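Local coordinates for replicase polyprotein 1a (Avian infectious bronchitis virus, PDB 3LD1), which is of unestablished precise function but, as a fragment of nsp2 from a coronavirus replicase polyprotein, probably serves viral replication or virus-host interplay, at residues 7-21 with 36-48. The protein carries 3 engineered substitutions. Numbering follows the deposited sequence.
Sequences VSKDIPEQLCDALFF and VRQKFDRNLQTGK
Arg37 lies across the face of Phe20 and reaches past it to Asp17, one turn earlier on Phe20's helix 13-20. Arg37 CD sits over the ring centre, 3.4 Å from the Phe20 centroid, a CH-pi contact, and the guanidinium that follows is turned only 23° from the ring plane. With CG anti to the backbone N, a bend at chi2 lays the arginine chain along the aromatic surface. At its end Arg37 NH1 and NH2 both grip one oxygen, each 3.0 Å from Asp17 OD2; that oxygen lies in the guanidinium plane, although the carboxylate itself stands almost perpendicular to it. Arg37 NE gives a third bond, 2.7 Å to Asp41 OD1, so the guanidinium is held between two carboxylates and its rotation is fixed. Asp17 is secured in turn by the backbone nitrogens of Ala138 and Lys139.

The Phe20 rim also meets Phe40: CD1 of Phe20 stands over one Phe40 face, off centre, with the planes at 59°. Leu19 CG approaches the Phe40 edge, 4.2 Å from Phe40 CZ. Farther along, Leu44 CD1 packs against Val7 CG2 at 3.4 Å, while Gln45 NE2 makes a weak bond to Lys9 O.

Segments 13-20 and 36-46 run at 113° to each other, their apolar side chains meeting beside the mixed sheet that contains strand 4-8, in an alpha/beta region where the Asp17-Arg37-Asp41 salt-bridge network links the two helices, with Asp17 and Arg37 buried.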
ATOM      1  N   VAL A   7     -16.149  27.980  14.827  1.00 49.87           N
ATOM      2  CA  VAL A   7     -14.819  28.060  14.294  1.00 48.87           C
ATOM      3  C   VAL A   7     -14.811  28.312  12.820  1.00 49.13           C
ATOM      4  O   VAL A   7     -15.343  27.534  12.020  1.00 49.72           O
ATOM      5  CB  VAL A   7     -13.810  26.969  14.799  1.00 48.68           C
ATOM      6  CG1 VAL A   7     -14.469  25.890  15.642  1.00 48.69           C
ATOM      7  CG2 VAL A   7     -13.030  26.448  13.704  1.00 46.51           C
ATOM      8  N   SER A   8     -14.246  29.476  12.517  1.00 48.18           N
ATOM      9  CA  SER A   8     -14.065  29.955  11.202  1.00 48.33           C
ATOM     10  C   SER A   8     -13.524  28.894  10.229  1.00 48.04           C
ATOM     11  O   SER A   8     -12.439  28.338  10.404  1.00 48.59           O
ATOM     12  CB  SER A   8     -13.127  31.104  11.291  1.00 47.75           C
ATOM     13  OG  SER A   8     -13.449  31.941  10.259  1.00 50.20           O
ATOM     14  N   LYS A   9     -14.332  28.611   9.224  1.00 47.57           N
ATOM     15  CA  LYS A   9     -14.048  27.617   8.201  1.00 48.17           C
ATOM     16  C   LYS A   9     -12.698  27.828   7.525  1.00 49.23           C
ATOM     17  O   LYS A   9     -12.060  26.834   7.122  1.00 49.88           O
ATOM     18  CB  LYS A   9     -15.182  27.577   7.136  1.00 47.94           C
ATOM     19  CG  LYS A   9     -16.459  26.844   7.580  1.00 47.40           C
ATOM     20  CD  LYS A   9     -17.723  27.234   6.785  1.00 48.07           C
ATOM     21  CE  LYS A   9     -18.495  25.993   6.370  1.00 45.30           C
ATOM     22  NZ  LYS A   9     -19.835  26.430   6.346  1.00 46.57           N
ATOM     23  N   ASP A  10     -12.257  29.094   7.435  1.00 49.13           N
ATOM     24  CA  ASP A  10     -10.967  29.466   6.812  1.00 49.53           C
ATOM     25  C   ASP A  10      -9.753  29.387   7.738  1.00 48.60           C
ATOM     26  O   ASP A  10      -8.665  29.788   7.304  1.00 48.23           O
ATOM     27  CB  ASP A  10     -11.026  30.902   6.242  1.00 50.95           C
ATOM     28  CG  ASP A  10     -11.390  31.939   7.323  1.00 53.10           C
ATOM     29  OD1 ASP A  10     -11.312  33.167   7.081  1.00 55.38           O
ATOM     30  OD2 ASP A  10     -11.768  31.489   8.436  1.00 57.40           O
ATOM     31  N   ILE A  11      -9.898  28.919   8.993  1.00 46.30           N
ATOM     32  CA  ILE A  11      -8.712  28.976   9.867  1.00 44.28           C
ATOM     33  C   ILE A  11      -7.439  28.368   9.202  1.00 43.35           C
ATOM     34  O   ILE A  11      -7.540  27.357   8.467  1.00 42.21           O
ATOM     35  CB  ILE A  11      -8.975  28.337  11.190  1.00 45.00           C
ATOM     36  CG1 ILE A  11      -9.557  26.935  11.002  1.00 42.57           C
ATOM     37  CG2 ILE A  11      -9.911  29.260  12.067  1.00 43.92           C
ATOM     38  CD1 ILE A  11      -9.537  26.194  12.308  1.00 42.07           C
ATOM     39  N   PRO A  12      -6.253  28.987   9.416  1.00 42.10           N
ATOM     40  CA  PRO A  12      -5.032  28.446   8.745  1.00 41.71           C
ATOM     41  C   PRO A  12      -4.707  27.059   9.189  1.00 42.10           C
ATOM     42  O   PRO A  12      -5.196  26.626  10.236  1.00 42.22           O
ATOM     43  CB  PRO A  12      -3.898  29.442   9.072  1.00 42.03           C
ATOM     44  CG  PRO A  12      -4.462  30.487  10.033  1.00 43.33           C
ATOM     45  CD  PRO A  12      -6.005  30.205  10.214  1.00 42.28           C
ATOM     46  N   GLU A  13      -3.939  26.330   8.365  1.00 42.65           N
ATOM     47  CA  GLU A  13      -3.633  24.910   8.614  1.00 42.49           C
ATOM     48  C   GLU A  13      -3.050  24.741  10.015  1.00 42.56           C
ATOM     49  O   GLU A  13      -3.260  23.726  10.692  1.00 42.64           O
ATOM     50  CB  GLU A  13      -2.538  24.387   7.667  1.00 44.25           C
ATOM     51  CG  GLU A  13      -2.813  24.163   6.200  1.00 48.37           C
ATOM     52  CD  GLU A  13      -3.013  25.469   5.440  1.00 56.80           C
ATOM     53  OE1 GLU A  13      -2.819  26.613   5.957  1.00 60.95           O
ATOM     54  OE2 GLU A  13      -3.394  25.347   4.280  1.00 61.85           O
ATOM     55  N   GLN A  14      -2.215  25.665  10.439  1.00 42.31           N
ATOM     56  CA  GLN A  14      -1.520  25.391  11.699  1.00 43.98           C
ATOM     57  C   GLN A  14      -2.460  25.462  12.862  1.00 42.28           C
ATOM     58  O   GLN A  14      -2.175  24.930  13.917  1.00 43.05           O
ATOM     59  CB  GLN A  14      -0.414  26.392  11.952  1.00 44.84           C
ATOM     60  CG  GLN A  14      -0.946  27.790  11.942  1.00 49.27           C
ATOM     61  CD  GLN A  14       0.089  28.744  11.432  1.00 60.31           C
ATOM     62  OE1 GLN A  14      -0.210  29.678  10.600  1.00 66.30           O
ATOM     63  NE2 GLN A  14       1.346  28.523  11.890  1.00 53.82           N
ATOM     64  N   LEU A  15      -3.579  26.128  12.662  1.00 41.75           N
ATOM     65  CA  LEU A  15      -4.415  26.550  13.768  1.00 41.56           C
ATOM     66  C   LEU A  15      -5.379  25.416  13.789  1.00 41.81           C
ATOM     67  O   LEU A  15      -5.662  24.805  14.864  1.00 42.25           O
ATOM     68  CB  LEU A  15      -5.131  27.863  13.459  1.00 41.48           C
ATOM     69  CG  LEU A  15      -6.172  28.227  14.536  1.00 43.05           C
ATOM     70  CD1 LEU A  15      -5.466  28.512  15.888  1.00 44.72           C
ATOM     71  CD2 LEU A  15      -7.053  29.434  14.154  1.00 41.20           C
ATOM     72  N   CYS A  16      -5.798  25.066  12.587  1.00 40.27           N
ATOM     73  CA  CYS A  16      -6.588  23.911  12.445  1.00 41.09           C
ATOM     74  C   CYS A  16      -5.941  22.680  13.111  1.00 39.32           C
ATOM     75  O   CYS A  16      -6.590  21.899  13.816  1.00 38.34           O
ATOM     76  CB  CYS A  16      -6.859  23.608  10.972  1.00 42.70           C
ATOM     77  SG  CYS A  16      -8.182  22.374  11.143  1.00 48.28           S
ATOM     78  N   ASP A  17      -4.655  22.532  12.897  1.00 37.89           N
ATOM     79  CA  ASP A  17      -3.899  21.466  13.530  1.00 38.72           C
ATOM     80  C   ASP A  17      -3.897  21.574  15.056  1.00 37.83           C
ATOM     81  O   ASP A  17      -4.087  20.550  15.789  1.00 35.52           O
ATOM     82  CB  ASP A  17      -2.406  21.492  13.060  1.00 39.62           C
ATOM     83  CG  ASP A  17      -2.182  20.833  11.696  1.00 38.39           C
ATOM     84  OD1 ASP A  17      -1.122  21.107  11.109  1.00 40.59           O
ATOM     85  OD2 ASP A  17      -3.026  20.016  11.251  1.00 37.90           O
ATOM     86  N   ALA A  18      -3.669  22.793  15.553  1.00 36.60           N
ATOM     87  CA  ALA A  18      -3.618  22.889  17.022  1.00 36.80           C
ATOM     88  C   ALA A  18      -4.980  22.567  17.588  1.00 36.35           C
ATOM     89  O   ALA A  18      -5.055  21.869  18.585  1.00 36.04           O
ATOM     90  CB  ALA A  18      -3.174  24.206  17.489  1.00 35.24           C
ATOM     91  N   LEU A  19      -6.047  23.108  16.983  1.00 37.30           N
ATOM     92  CA  LEU A  19      -7.423  22.793  17.431  1.00 37.25           C
ATOM     93  C   LEU A  19      -7.551  21.272  17.391  1.00 39.25           C
ATOM     94  O   LEU A  19      -7.653  20.642  18.422  1.00 40.39           O
ATOM     95  CB  LEU A  19      -8.451  23.409  16.513  1.00 37.38           C
ATOM     96  CG  LEU A  19      -9.929  23.017  16.692  1.00 36.65           C
ATOM     97  CD1 LEU A  19     -10.413  23.264  18.128  1.00 36.56           C
ATOM     98  CD2 LEU A  19     -10.790  23.792  15.657  1.00 34.41           C
ATOM     99  N   PHE A  20      -7.461  20.657  16.217  1.00 40.61           N
ATOM    100  CA  PHE A  20      -7.611  19.195  16.162  1.00 42.20           C
ATOM    101  C   PHE A  20      -6.742  18.400  17.186  1.00 42.76           C
ATOM    102  O   PHE A  20      -7.119  17.331  17.675  1.00 42.63           O
ATOM    103  CB  PHE A  20      -7.345  18.631  14.742  1.00 42.81           C
ATOM    104  CG  PHE A  20      -7.611  17.110  14.633  1.00 42.95           C
ATOM    105  CD1 PHE A  20      -8.925  16.620  14.628  1.00 40.34           C
ATOM    106  CD2 PHE A  20      -6.541  16.197  14.580  1.00 40.21           C
ATOM    107  CE1 PHE A  20      -9.149  15.217  14.538  1.00 46.10           C
ATOM    108  CE2 PHE A  20      -6.736  14.808  14.456  1.00 38.94           C
ATOM    109  CZ  PHE A  20      -8.023  14.293  14.465  1.00 42.67           C
ATOM    110  N   PHE A  21      -5.566  18.907  17.507  1.00 43.26           N
ATOM    111  CA  PHE A  21      -4.706  18.136  18.371  1.00 43.90           C
ATOM    112  C   PHE A  21      -5.115  18.066  19.849  1.00 44.12           C
ATOM    113  O   PHE A  21      -4.340  17.583  20.699  1.00 44.30           O
ATOM    114  CB  PHE A  21      -3.321  18.698  18.228  1.00 44.64           C
ATOM    115  CG  PHE A  21      -2.663  18.294  16.975  1.00 47.66           C
ATOM    116  CD1 PHE A  21      -3.112  17.154  16.280  1.00 48.16           C
ATOM    117  CD2 PHE A  21      -1.527  18.995  16.500  1.00 49.46           C
ATOM    118  CE1 PHE A  21      -2.458  16.765  15.084  1.00 49.58           C
ATOM    119  CE2 PHE A  21      -0.882  18.619  15.293  1.00 44.36           C
ATOM    120  CZ  PHE A  21      -1.346  17.519  14.600  1.00 45.23           C
ATOM    121  N   VAL A  36     -10.050   9.549  10.996  1.00 38.89           N
ATOM    122  CA  VAL A  36     -10.514  10.462  12.044  1.00 39.12           C
ATOM    123  C   VAL A  36     -10.278  11.958  11.680  1.00 40.64           C
ATOM    124  O   VAL A  36     -11.184  12.801  11.854  1.00 42.77           O
ATOM    125  CB  VAL A  36      -9.863  10.158  13.422  1.00 38.30           C
ATOM    126  CG1 VAL A  36     -10.465  11.009  14.458  1.00 35.50           C
ATOM    127  CG2 VAL A  36      -9.996   8.625  13.823  1.00 38.11           C
ATOM    128  N   ARG A  37      -9.097  12.297  11.156  1.00 40.97           N
ATOM    129  CA  ARG A  37      -8.817  13.685  10.845  1.00 41.77           C
ATOM    130  C   ARG A  37      -9.654  14.090   9.622  1.00 42.94           C
ATOM    131  O   ARG A  37     -10.181  15.193   9.546  1.00 42.53           O
ATOM    132  CB  ARG A  37      -7.305  13.887  10.645  1.00 41.50           C
ATOM    133  CG  ARG A  37      -6.862  15.318  10.233  1.00 41.27           C
ATOM    134  CD  ARG A  37      -7.307  16.316  11.256  1.00 39.34           C
ATOM    135  NE  ARG A  37      -7.187  17.761  10.878  1.00 35.46           N
ATOM    136  CZ  ARG A  37      -6.050  18.413  11.057  1.00 32.18           C
ATOM    137  NH1 ARG A  37      -4.997  17.730  11.498  1.00 32.19           N
ATOM    138  NH2 ARG A  37      -5.955  19.693  10.767  1.00 32.68           N
ATOM    139  N   GLN A  38      -9.825  13.178   8.682  1.00 44.19           N
ATOM    140  CA  GLN A  38     -10.650  13.507   7.508  1.00 46.55           C
ATOM    141  C   GLN A  38     -12.105  13.793   7.929  1.00 45.40           C
ATOM    142  O   GLN A  38     -12.670  14.804   7.537  1.00 46.64           O
ATOM    143  CB  GLN A  38     -10.511  12.428   6.400  1.00 45.98           C
ATOM    144  CG  GLN A  38     -11.795  12.236   5.579  1.00 46.47           C
ATOM    145  CD  GLN A  38     -11.815  10.857   4.822  1.00 49.81           C
ATOM    146  OE1 GLN A  38     -11.096  10.630   3.809  1.00 45.58           O
ATOM    147  NE2 GLN A  38     -12.643   9.926   5.343  1.00 56.16           N
ATOM    148  N   LYS A  39     -12.693  12.945   8.768  1.00 44.69           N
ATOM    149  CA  LYS A  39     -14.093  13.203   9.279  1.00 44.09           C
ATOM    150  C   LYS A  39     -14.204  14.567   9.963  1.00 42.60           C
ATOM    151  O   LYS A  39     -15.194  15.328   9.868  1.00 40.73           O
ATOM    152  CB  LYS A  39     -14.466  12.118  10.299  1.00 43.34           C
ATOM    153  CG  LYS A  39     -15.870  12.179  10.880  1.00 46.07           C
ATOM    154  CD  LYS A  39     -16.178  10.844  11.675  1.00 45.00           C
ATOM    155  CE  LYS A  39     -17.624  10.887  12.184  1.00 51.72           C
ATOM    156  NZ  LYS A  39     -18.287   9.517  12.025  1.00 55.64           N
ATOM    157  N   PHE A  40     -13.159  14.868  10.698  1.00 41.33           N
ATOM    158  CA  PHE A  40     -13.256  16.073  11.466  1.00 42.18           C
ATOM    159  C   PHE A  40     -13.147  17.289  10.519  1.00 41.64           C
ATOM    160  O   PHE A  40     -13.961  18.224  10.585  1.00 42.07           O
ATOM    161  CB  PHE A  40     -12.222  16.033  12.582  1.00 42.43           C
ATOM    162  CG  PHE A  40     -11.965  17.355  13.216  1.00 45.52           C
ATOM    163  CD1 PHE A  40     -12.556  17.682  14.435  1.00 46.30           C
ATOM    164  CD2 PHE A  40     -11.100  18.290  12.610  1.00 46.18           C
ATOM    165  CE1 PHE A  40     -12.282  18.937  15.067  1.00 44.07           C
ATOM    166  CE2 PHE A  40     -10.819  19.523  13.214  1.00 43.73           C
ATOM    167  CZ  PHE A  40     -11.410  19.849  14.449  1.00 45.43           C
ATOM    168  N   ASP A  41     -12.199  17.266   9.587  1.00 40.58           N
ATOM    169  CA  ASP A  41     -12.147  18.392   8.660  1.00 40.82           C
ATOM    170  C   ASP A  41     -13.449  18.520   7.899  1.00 40.16           C
ATOM    171  O   ASP A  41     -13.829  19.608   7.624  1.00 39.35           O
ATOM    172  CB  ASP A  41     -11.030  18.233   7.646  1.00 39.48           C
ATOM    173  CG  ASP A  41      -9.709  17.994   8.287  1.00 41.54           C
ATOM    174  OD1 ASP A  41      -9.486  18.350   9.532  1.00 38.04           O
ATOM    175  OD2 ASP A  41      -8.863  17.417   7.527  1.00 39.92           O
ATOM    176  N   ARG A  42     -14.080  17.410   7.508  1.00 40.31           N
ATOM    177  CA  ARG A  42     -15.363  17.504   6.799  1.00 41.55           C
ATOM    178  C   ARG A  42     -16.429  18.140   7.664  1.00 40.89           C
ATOM    179  O   ARG A  42     -17.178  19.000   7.188  1.00 40.77           O
ATOM    180  CB  ARG A  42     -15.913  16.145   6.395  1.00 42.42           C
ATOM    181  CG  ARG A  42     -15.199  15.430   5.327  1.00 46.25           C
ATOM    182  CD  ARG A  42     -15.961  14.131   5.000  1.00 53.23           C
ATOM    183  NE  ARG A  42     -15.342  13.409   3.869  1.00 64.07           N
ATOM    184  CZ  ARG A  42     -15.113  12.084   3.787  1.00 67.63           C
ATOM    185  NH1 ARG A  42     -15.347  11.283   4.817  1.00 69.54           N
ATOM    186  NH2 ARG A  42     -14.592  11.559   2.675  1.00 68.35           N
ATOM    187  N   ASN A  43     -16.491  17.709   8.924  1.00 40.62           N
ATOM    188  CA  ASN A  43     -17.487  18.209   9.882  1.00 41.85           C
ATOM    189  C   ASN A  43     -17.420  19.709   9.951  1.00 41.90           C
ATOM    190  O   ASN A  43     -18.441  20.384   9.934  1.00 41.55           O
ATOM    191  CB  ASN A  43     -17.246  17.657  11.297  1.00 41.36           C
ATOM    192  CG  ASN A  43     -17.987  16.365  11.565  1.00 43.76           C
ATOM    193  OD1 ASN A  43     -19.071  16.175  11.034  1.00 47.14           O
ATOM    194  ND2 ASN A  43     -17.425  15.485  12.431  1.00 40.71           N
ATOM    195  N   LEU A  44     -16.190  20.215  10.050  1.00 42.44           N
ATOM    196  CA  LEU A  44     -15.969  21.638  10.181  1.00 43.03           C
ATOM    197  C   LEU A  44     -16.555  22.371   9.019  1.00 44.47           C
ATOM    198  O   LEU A  44     -17.143  23.408   9.219  1.00 45.99           O
ATOM    199  CB  LEU A  44     -14.491  21.920  10.303  1.00 42.74           C
ATOM    200  CG  LEU A  44     -13.981  23.349  10.511  1.00 46.12           C
ATOM    201  CD1 LEU A  44     -14.484  24.036  11.824  1.00 42.66           C
ATOM    202  CD2 LEU A  44     -12.429  23.381  10.451  1.00 41.76           C
ATOM    203  N   GLN A  45     -16.436  21.826   7.803  1.00 45.15           N
ATOM    204  CA  GLN A  45     -16.858  22.562   6.605  1.00 46.30           C
ATOM    205  C   GLN A  45     -18.357  22.552   6.381  1.00 46.60           C
ATOM    206  O   GLN A  45     -18.882  23.428   5.653  1.00 47.33           O
ATOM    207  CB  GLN A  45     -16.199  21.958   5.336  1.00 47.05           C
ATOM    208  CG  GLN A  45     -14.702  22.089   5.334  1.00 46.66           C
ATOM    209  CD  GLN A  45     -14.274  23.513   5.723  1.00 48.64           C
ATOM    210  OE1 GLN A  45     -14.765  24.504   5.139  1.00 48.53           O
ATOM    211  NE2 GLN A  45     -13.351  23.623   6.705  1.00 47.70           N
ATOM    212  N   THR A  46     -19.021  21.531   6.940  1.00 46.52           N
ATOM    213  CA  THR A  46     -20.511  21.415   6.879  1.00 47.05           C
ATOM    214  C   THR A  46     -21.163  22.559   7.609  1.00 48.09           C
ATOM    215  O   THR A  46     -22.210  22.977   7.207  1.00 49.78           O
ATOM    216  CB  THR A  46     -21.116  20.038   7.431  1.00 46.50           C
ATOM    217  OG1 THR A  46     -20.999  19.978   8.862  1.00 43.34           O
ATOM    218  CG2 THR A  46     -20.460  18.777   6.753  1.00 42.90           C
ATOM    219  N   GLY A  47     -20.552  23.102   8.663  1.00 49.51           N
ATOM    220  CA  GLY A  47     -21.086  24.362   9.256  1.00 50.41           C
ATOM    221  C   GLY A  47     -22.301  24.054  10.104  1.00 51.28           C
ATOM    222  O   GLY A  47     -23.040  24.950  10.550  1.00 52.02           O
ATOM    223  N   LYS A  48     -22.496  22.752  10.285  1.00 52.16           N
ATOM    224  CA  LYS A  48     -23.434  22.196  11.202  1.00 53.52           C
ATOM    225  C   LYS A  48     -22.690  21.894  12.532  1.00 53.58           C
ATOM    226  O   LYS A  48     -21.500  21.471  12.572  1.00 52.60           O
ATOM    227  CB  LYS A  48     -24.044  20.933  10.601  1.00 53.82           C
ATOM    228  CG  LYS A  48     -24.421  19.885  11.656  1.00 58.19           C
ATOM    229  CD  LYS A  48     -25.851  19.297  11.421  1.00 61.99           C
ATOM    230  CE  LYS A  48     -26.082  18.057  12.318  1.00 61.84           C
ATOM    231  NZ  LYS A  48     -27.237  17.314  11.693  1.00 62.21           N
TER